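Local coordinates for protein 3'-5'-exonuclease (Saccharomyces cerevisiae, PDB 3E2V) that probably cuts DNA as a magnesium-dependent TatD-type nuclease, incising double strands as an endonuclease and degrading them from the 3' end as an exonuclease, at residues Asp143-Gln148 / Thr154-Ile159; Leu19-Pro24 / Ile69-Ser74; Arg326-Pro331 / Asn361-Ala366. All blocks are in the same frame, centred on the assembly; numbering follows the deposited sequence.

Contact 1 (Asp143-Gln148 / Thr154-Ile159); sequences DLMNQQ and TSFRSI
The hydroxyl of T154 is gripped from two directions. It donates to the backbone O of Q148, with OG1 to O 2.5 Å and a C=O...OG1 angle of 156°, and accepts from F156 N, 3.1 Å from OG1, which closes an ST turn. OG1 reaches both partners because it lies anti to T154 N (chi1 -175°). The bond to Q148 O ties helix 132-149 to the start of the strand, and the ST turn fixes the hydroxyl for it. Beyond it F156 lays its ring against the helix: CD2 packs 3.8 Å from Q148 CB, and CE2 comes 3.4 Å from the backbone O of M145, both partners lying obliquely to the ring. The M145 side chain, extended beyond CG, runs on past the ring, and its terminal CE meets I159 CG2 at 3.8 Å, the two chains crossing at about a right angle. R157 NE bonds T154 O at 3.0 Å, in the guanidinium plane and nearly in line with the C=O. Helix and strand run roughly antiparallel (147°). I87 of the neighbouring strand 82-87 touches M145, Q148 and F156, Y197 packs against F156, and strand 199-204 flanks the other edge through I159.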
# COMPACT_ATOMS: atom_id res chain seq x y z
N ASP A 143 17.24 9.91 6.63
CA ASP A 143 18.38 9.06 6.99
C ASP A 143 18.04 7.57 6.93
O ASP A 143 18.82 6.78 6.40
CB ASP A 143 18.90 9.43 8.38
CG ASP A 143 19.69 10.74 8.39
OD1 ASP A 143 20.01 11.31 7.31
OD2 ASP A 143 19.95 11.22 9.52
N LEU A 144 16.86 7.20 7.43
CA LEU A 144 16.40 5.82 7.36
C LEU A 144 16.27 5.32 5.92
O LEU A 144 16.74 4.23 5.57
CB LEU A 144 15.06 5.67 8.08
CG LEU A 144 14.49 4.25 8.13
CD1 LEU A 144 15.44 3.33 8.89
CD2 LEU A 144 13.12 4.28 8.81
N MET A 145 15.61 6.11 5.08
CA MET A 145 15.47 5.78 3.67
C MET A 145 16.84 5.58 3.01
O MET A 145 17.04 4.60 2.32
CB MET A 145 14.68 6.87 2.93
CG MET A 145 13.23 6.98 3.33
SD MET A 145 12.36 8.30 2.36
CE MET A 145 10.68 8.16 3.07
N ASN A 146 17.77 6.50 3.25
CA ASN A 146 19.10 6.36 2.68
C ASN A 146 19.85 5.12 3.17
O ASN A 146 20.46 4.42 2.37
CB ASN A 146 19.92 7.61 2.92
CG ASN A 146 19.47 8.75 2.08
OD1 ASN A 146 18.99 8.56 0.96
ND2 ASN A 146 19.62 9.95 2.60
N GLN A 147 19.79 4.86 4.48
CA GLN A 147 20.42 3.67 5.06
C GLN A 147 19.89 2.42 4.38
O GLN A 147 20.65 1.53 3.99
CB GLN A 147 20.14 3.59 6.57
CG GLN A 147 20.53 2.23 7.21
CD GLN A 147 19.93 1.96 8.60
OE1 GLN A 147 18.71 1.92 8.80
NE2 GLN A 147 20.82 1.72 9.57
N GLN A 148 18.57 2.35 4.23
CA GLN A 148 17.95 1.16 3.66
C GLN A 148 18.10 1.03 2.15
O GLN A 148 18.08 -0.07 1.61
CB GLN A 148 16.47 1.08 4.09
CG GLN A 148 16.30 0.95 5.60
CD GLN A 148 16.89 -0.33 6.14
OE1 GLN A 148 16.67 -1.41 5.59
NE2 GLN A 148 17.65 -0.22 7.22
N THR A 154 18.77 -4.48 -1.63
CA THR A 154 17.83 -4.03 -0.60
C THR A 154 16.38 -4.46 -0.83
O THR A 154 15.92 -4.51 -1.98
CB THR A 154 17.88 -2.50 -0.40
OG1 THR A 154 17.03 -2.15 0.69
CG2 THR A 154 17.44 -1.76 -1.67
N SER A 155 15.68 -4.74 0.27
CA SER A 155 14.25 -5.07 0.23
C SER A 155 13.38 -3.83 0.25
O SER A 155 12.17 -3.93 0.02
CB SER A 155 13.84 -5.94 1.43
OG SER A 155 14.66 -7.10 1.53
N PHE A 156 13.98 -2.67 0.55
CA PHE A 156 13.26 -1.37 0.51
C PHE A 156 13.05 -0.96 -0.94
O PHE A 156 14.02 -0.63 -1.62
CB PHE A 156 14.09 -0.32 1.28
CG PHE A 156 13.65 1.11 1.08
CD1 PHE A 156 12.30 1.48 1.10
CD2 PHE A 156 14.61 2.10 0.94
CE1 PHE A 156 11.93 2.83 0.94
CE2 PHE A 156 14.26 3.43 0.79
CZ PHE A 156 12.91 3.81 0.78
N ARG A 157 11.80 -0.97 -1.41
CA ARG A 157 11.54 -0.76 -2.86
C ARG A 157 10.59 0.38 -3.20
O ARG A 157 10.43 0.69 -4.37
CB ARG A 157 11.01 -2.04 -3.53
CG ARG A 157 11.98 -3.23 -3.59
CD ARG A 157 13.22 -2.94 -4.42
NE ARG A 157 14.16 -4.07 -4.41
CZ ARG A 157 14.15 -5.07 -5.30
NH1 ARG A 157 13.26 -5.11 -6.28
NH2 ARG A 157 15.05 -6.05 -5.19
N SER A 158 9.97 1.02 -2.21
CA SER A 158 9.00 2.07 -2.52
C SER A 158 8.86 3.02 -1.33
O SER A 158 8.91 2.59 -0.18
CB SER A 158 7.63 1.45 -2.84
OG SER A 158 6.67 2.44 -3.22
N ILE A 159 8.70 4.31 -1.62
CA ILE A 159 8.47 5.32 -0.59
C ILE A 159 6.97 5.48 -0.40
O ILE A 159 6.26 5.79 -1.36
CB ILE A 159 9.17 6.65 -0.99
CG1 ILE A 159 10.70 6.46 -0.88
CG2 ILE A 159 8.69 7.81 -0.12
CD1 ILE A 159 11.52 7.54 -1.63

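Contact 2 (Leu19-Pro24 / Ile69-Ser74); sequences LNLTDP and IELVSS
One methyl of L71, CD2, makes the closest contacts here. It comes 3.6 Å from the backbone O of L21 and 3.8 Å from L21 CG, the two leucine side chains crossing at about a right angle, while T22 CG2 touches the same methyl at 4.1 Å. With CG trans to the backbone N (chi1 -180°), L71 reaches out from helix 62-75 and sets its tip against the bend at L21 and T22. That bend is a type I turn from N20 to D23, closed by D23 N to N20 O at 3.0 Å. L21 O, which L71 CD2 merely packs against, accepts a hydrogen bond from H27 NE2, and the L21 side chain rests on V57 and L83 of two barrel strands. T22 turns its hydroxyl to E64 OE1, earlier on the same helix as L71, a polar tie beside the leucine packing. N20 is anchored by T58 OG1, by A304 O and by D303 OD1, a magnesium ligand. A loop following strands 14-16 and 18-19, braced by a flanking helix and reaching a metal-binding aspartate after the last strand, is consistent with the TIM-barrel architecture of metallo-dependent hydrolases.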
# COMPACT_ATOMS: atom_id res chain seq x y z
N LEU A 19 0.33 -5.75 1.16
CA LEU A 19 0.29 -6.72 2.22
C LEU A 19 0.65 -6.06 3.56
O LEU A 19 1.79 -5.63 3.77
CB LEU A 19 1.23 -7.88 1.89
CG LEU A 19 1.40 -8.97 2.96
CD1 LEU A 19 0.04 -9.52 3.40
CD2 LEU A 19 2.24 -10.10 2.43
N ASN A 20 -0.32 -5.96 4.47
CA ASN A 20 -0.03 -5.32 5.76
C ASN A 20 0.48 -6.35 6.76
O ASN A 20 -0.19 -6.67 7.74
CB ASN A 20 -1.29 -4.65 6.29
CG ASN A 20 -1.83 -3.62 5.34
OD1 ASN A 20 -1.30 -2.51 5.25
ND2 ASN A 20 -2.92 -3.97 4.63
N LEU A 21 1.66 -6.89 6.47
CA LEU A 21 2.16 -8.04 7.21
C LEU A 21 2.48 -7.77 8.67
O LEU A 21 2.47 -8.69 9.49
CB LEU A 21 3.37 -8.62 6.49
CG LEU A 21 3.70 -10.06 6.90
CD1 LEU A 21 2.60 -11.05 6.51
CD2 LEU A 21 5.04 -10.47 6.30
N THR A 22 2.73 -6.51 9.02
CA THR A 22 2.92 -6.16 10.43
C THR A 22 1.63 -6.09 11.23
O THR A 22 1.69 -5.85 12.45
CB THR A 22 3.63 -4.81 10.59
OG1 THR A 22 2.78 -3.76 10.09
CG2 THR A 22 4.95 -4.81 9.85
N ASP A 23 0.46 -6.24 10.60
CA ASP A 23 -0.78 -6.09 11.33
C ASP A 23 -0.88 -7.09 12.48
O ASP A 23 -0.51 -8.24 12.31
CB ASP A 23 -1.98 -6.25 10.42
CG ASP A 23 -3.25 -5.83 11.12
OD1 ASP A 23 -3.57 -4.64 11.08
OD2 ASP A 23 -3.86 -6.69 11.77
N PRO A 24 -1.34 -6.64 13.66
CA PRO A 24 -1.44 -7.58 14.78
C PRO A 24 -2.21 -8.88 14.53
O PRO A 24 -1.87 -9.89 15.15
CB PRO A 24 -2.09 -6.74 15.88
CG PRO A 24 -1.56 -5.36 15.59
CD PRO A 24 -1.69 -5.27 14.09
N ILE A 69 10.82 -3.39 8.09
CA ILE A 69 12.22 -3.72 7.83
C ILE A 69 12.64 -4.98 8.58
O ILE A 69 13.21 -5.88 8.00
CB ILE A 69 13.16 -2.55 8.22
CG1 ILE A 69 12.98 -1.37 7.25
CG2 ILE A 69 14.63 -2.99 8.21
CD1 ILE A 69 13.45 -0.05 7.84
N GLU A 70 12.33 -5.01 9.87
CA GLU A 70 12.78 -6.09 10.73
C GLU A 70 12.03 -7.37 10.46
O GLU A 70 12.62 -8.46 10.50
CB GLU A 70 12.62 -5.69 12.18
CG GLU A 70 13.58 -4.59 12.57
CD GLU A 70 13.18 -3.90 13.86
OE1 GLU A 70 12.31 -4.41 14.59
OE2 GLU A 70 13.74 -2.81 14.12
N LEU A 71 10.73 -7.26 10.18
CA LEU A 71 9.94 -8.45 9.89
C LEU A 71 10.40 -9.12 8.59
O LEU A 71 10.56 -10.35 8.53
CB LEU A 71 8.44 -8.11 9.85
CG LEU A 71 7.47 -9.26 9.57
CD1 LEU A 71 7.63 -10.39 10.60
CD2 LEU A 71 6.04 -8.74 9.56
N VAL A 72 10.60 -8.30 7.56
CA VAL A 72 11.06 -8.81 6.28
C VAL A 72 12.43 -9.47 6.44
O VAL A 72 12.63 -10.59 5.96
CB VAL A 72 11.07 -7.68 5.22
CG1 VAL A 72 11.84 -8.10 3.96
CG2 VAL A 72 9.65 -7.32 4.86
N SER A 73 13.34 -8.83 7.17
CA SER A 73 14.64 -9.46 7.47
C SER A 73 14.47 -10.79 8.22
O SER A 73 15.14 -11.78 7.90
CB SER A 73 15.52 -8.52 8.27
OG SER A 73 16.78 -9.14 8.56
N SER A 74 13.56 -10.82 9.19
CA SER A 74 13.38 -12.00 10.05
C SER A 74 12.89 -13.22 9.29
O SER A 74 13.15 -14.36 9.69
CB SER A 74 12.41 -11.69 11.19
OG SER A 74 13.00 -10.79 12.11

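Contact 3 (Arg326-Pro331 / Asn361-Ala366)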
# COMPACT_ATOMS: atom_id res chain seq x y z
N ARG A 326 -15.84 -23.40 -12.83
CA ARG A 326 -14.40 -23.32 -13.10
C ARG A 326 -13.52 -24.02 -12.06
O ARG A 326 -12.32 -23.75 -11.99
CB ARG A 326 -13.96 -21.87 -13.29
N ASP A 327 -14.11 -24.90 -11.25
CA ASP A 327 -13.36 -25.71 -10.29
C ASP A 327 -12.64 -24.88 -9.21
O ASP A 327 -11.56 -25.28 -8.76
CB ASP A 327 -12.36 -26.62 -11.00
N PHE A 328 -13.24 -23.76 -8.81
CA PHE A 328 -12.57 -22.84 -7.88
C PHE A 328 -12.90 -23.14 -6.42
O PHE A 328 -14.07 -23.30 -6.05
CB PHE A 328 -12.90 -21.38 -8.22
CG PHE A 328 -12.12 -20.38 -7.40
CD1 PHE A 328 -10.76 -20.19 -7.63
CD2 PHE A 328 -12.74 -19.64 -6.41
CE1 PHE A 328 -10.02 -19.28 -6.87
CE2 PHE A 328 -12.02 -18.71 -5.64
CZ PHE A 328 -10.65 -18.54 -5.88
N GLU A 329 -11.86 -23.18 -5.58
CA GLU A 329 -12.02 -23.42 -4.15
C GLU A 329 -12.13 -22.11 -3.37
O GLU A 329 -11.20 -21.30 -3.36
CB GLU A 329 -10.85 -24.26 -3.63
N TYR A 330 -13.29 -21.92 -2.74
CA TYR A 330 -13.58 -20.79 -1.85
C TYR A 330 -14.10 -21.33 -0.52
O TYR A 330 -15.09 -22.08 -0.50
CB TYR A 330 -14.61 -19.85 -2.50
CG TYR A 330 -14.98 -18.61 -1.70
CD1 TYR A 330 -14.28 -17.42 -1.86
CD2 TYR A 330 -16.05 -18.62 -0.80
CE1 TYR A 330 -14.62 -16.27 -1.14
CE2 TYR A 330 -16.40 -17.47 -0.07
CZ TYR A 330 -15.68 -16.30 -0.25
OH TYR A 330 -16.02 -15.16 0.45
N PRO A 331 -13.44 -21.00 0.61
CA PRO A 331 -12.15 -20.32 0.68
C PRO A 331 -11.01 -21.21 0.19
O PRO A 331 -11.22 -22.40 -0.06
CB PRO A 331 -12.00 -20.04 2.18
CG PRO A 331 -12.79 -21.12 2.84
CD PRO A 331 -13.97 -21.33 1.94
N ASN A 361 -5.40 -14.70 -1.29
CA ASN A 361 -6.65 -14.33 -1.94
C ASN A 361 -6.47 -13.37 -3.12
O ASN A 361 -7.45 -12.86 -3.66
CB ASN A 361 -7.65 -13.81 -0.92
CG ASN A 361 -8.19 -14.92 -0.04
OD1 ASN A 361 -8.06 -16.10 -0.37
ND2 ASN A 361 -8.76 -14.56 1.10
N MET A 362 -5.23 -13.18 -3.54
CA MET A 362 -4.95 -12.44 -4.79
C MET A 362 -5.77 -12.97 -5.96
O MET A 362 -6.32 -12.21 -6.75
CB MET A 362 -3.46 -12.50 -5.11
CG MET A 362 -2.65 -11.46 -4.32
SD MET A 362 -2.96 -9.67 -4.77
CE MET A 362 -2.00 -9.64 -6.34
N GLU A 363 -5.82 -14.30 -6.07
CA GLU A 363 -6.54 -14.94 -7.16
C GLU A 363 -8.00 -14.54 -7.23
O GLU A 363 -8.58 -14.48 -8.33
CB GLU A 363 -6.39 -16.46 -7.08
CG GLU A 363 -6.95 -17.10 -5.82
CD GLU A 363 -6.70 -18.58 -5.76
OE1 GLU A 363 -6.22 -19.16 -6.76
OE2 GLU A 363 -6.96 -19.17 -4.68
N GLN A 364 -8.62 -14.23 -6.09
CA GLN A 364 -10.01 -13.78 -6.08
C GLN A 364 -10.13 -12.40 -6.69
O GLN A 364 -11.06 -12.11 -7.42
CB GLN A 364 -10.57 -13.77 -4.65
CG GLN A 364 -10.62 -15.12 -3.97
CD GLN A 364 -11.10 -15.03 -2.54
OE1 GLN A 364 -11.55 -14.00 -2.10
NE2 GLN A 364 -11.00 -16.13 -1.82
N VAL A 365 -9.19 -11.51 -6.36
CA VAL A 365 -9.24 -10.16 -6.94
C VAL A 365 -9.07 -10.26 -8.46
O VAL A 365 -9.81 -9.60 -9.20
CB VAL A 365 -8.16 -9.25 -6.31
CG1 VAL A 365 -8.32 -7.79 -6.78
CG2 VAL A 365 -8.24 -9.33 -4.78
N ALA A 366 -8.15 -11.11 -8.91
CA ALA A 366 -7.88 -11.26 -10.34
C ALA A 366 -9.12 -11.80 -11.08
O ALA A 366 -9.48 -11.30 -12.15
CB ALA A 366 -6.69 -12.18 -10.56
O HOH W 1 -8.46 -21.48 -4.39
O HOH W 2 -10.79 -18.60 -2.58
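Ring edges and ordered water join a loop to the start of a helix on the outside of this TIM barrel: F328 and Y330, between helix 316-325 and strand 334-336, meet E363 and Q364 in the first turn of helix 362-373. That helix packs across the first and last strands, through Y14 and L300. F328 meets the helix edge-on: CE1 lies 3.6 Å from E363 CD, with ring and carboxylate planes 73° apart, and CZ is 3.9 Å from Q364 CG. E363 CG stands between its backbone N and carbonyl carbon (chi1 62°), sending the extended chain to the ring. R50 NH2 forms a salt bridge with E363 OE1, while OE2 takes a bond from water 1 at 2.8 Å. Cut back to an alanine, E363 would probably deprive R50 of this charge partner, cost water 1 one of its two anchors and open a gap beside the F328 edge. The Q364 amide lies next to the Y330 ring, NE2 3.5 Å from CD1 with planes 45° apart; the Y330 hydroxyl bonds I309 O. E329 O accepts from both waters, and water 2, 2.8 Å from that oxygen, accepts a hydrogen bond from Q364 NE2 at 2.6 Å.

Contacts 1 and 2 are neighbours, their centres 15 Å apart, touching where helix 62-75 lies beside helix 132-149 (Q148 OE1 to I69 CG2, 3.7 Å) and beside the loop before strand 156-165 (S155 OG to V72 CG1, 3.9 Å). Contact 3 stands apart, about 8 Å from contact 2 by nearest atoms and 33 Å centre to centre from contact 1. The T22 side chain is about 11 Å from the bound magnesium. Those of T22 and I159 each lie about 9 Å from that of E161, a magnesium-binding position without its ion in this model. In contact 3 the Q364 side chain is about 12 Å from that of D303 and about 5 Å from a glycerol, probably from the crystallisation liquor.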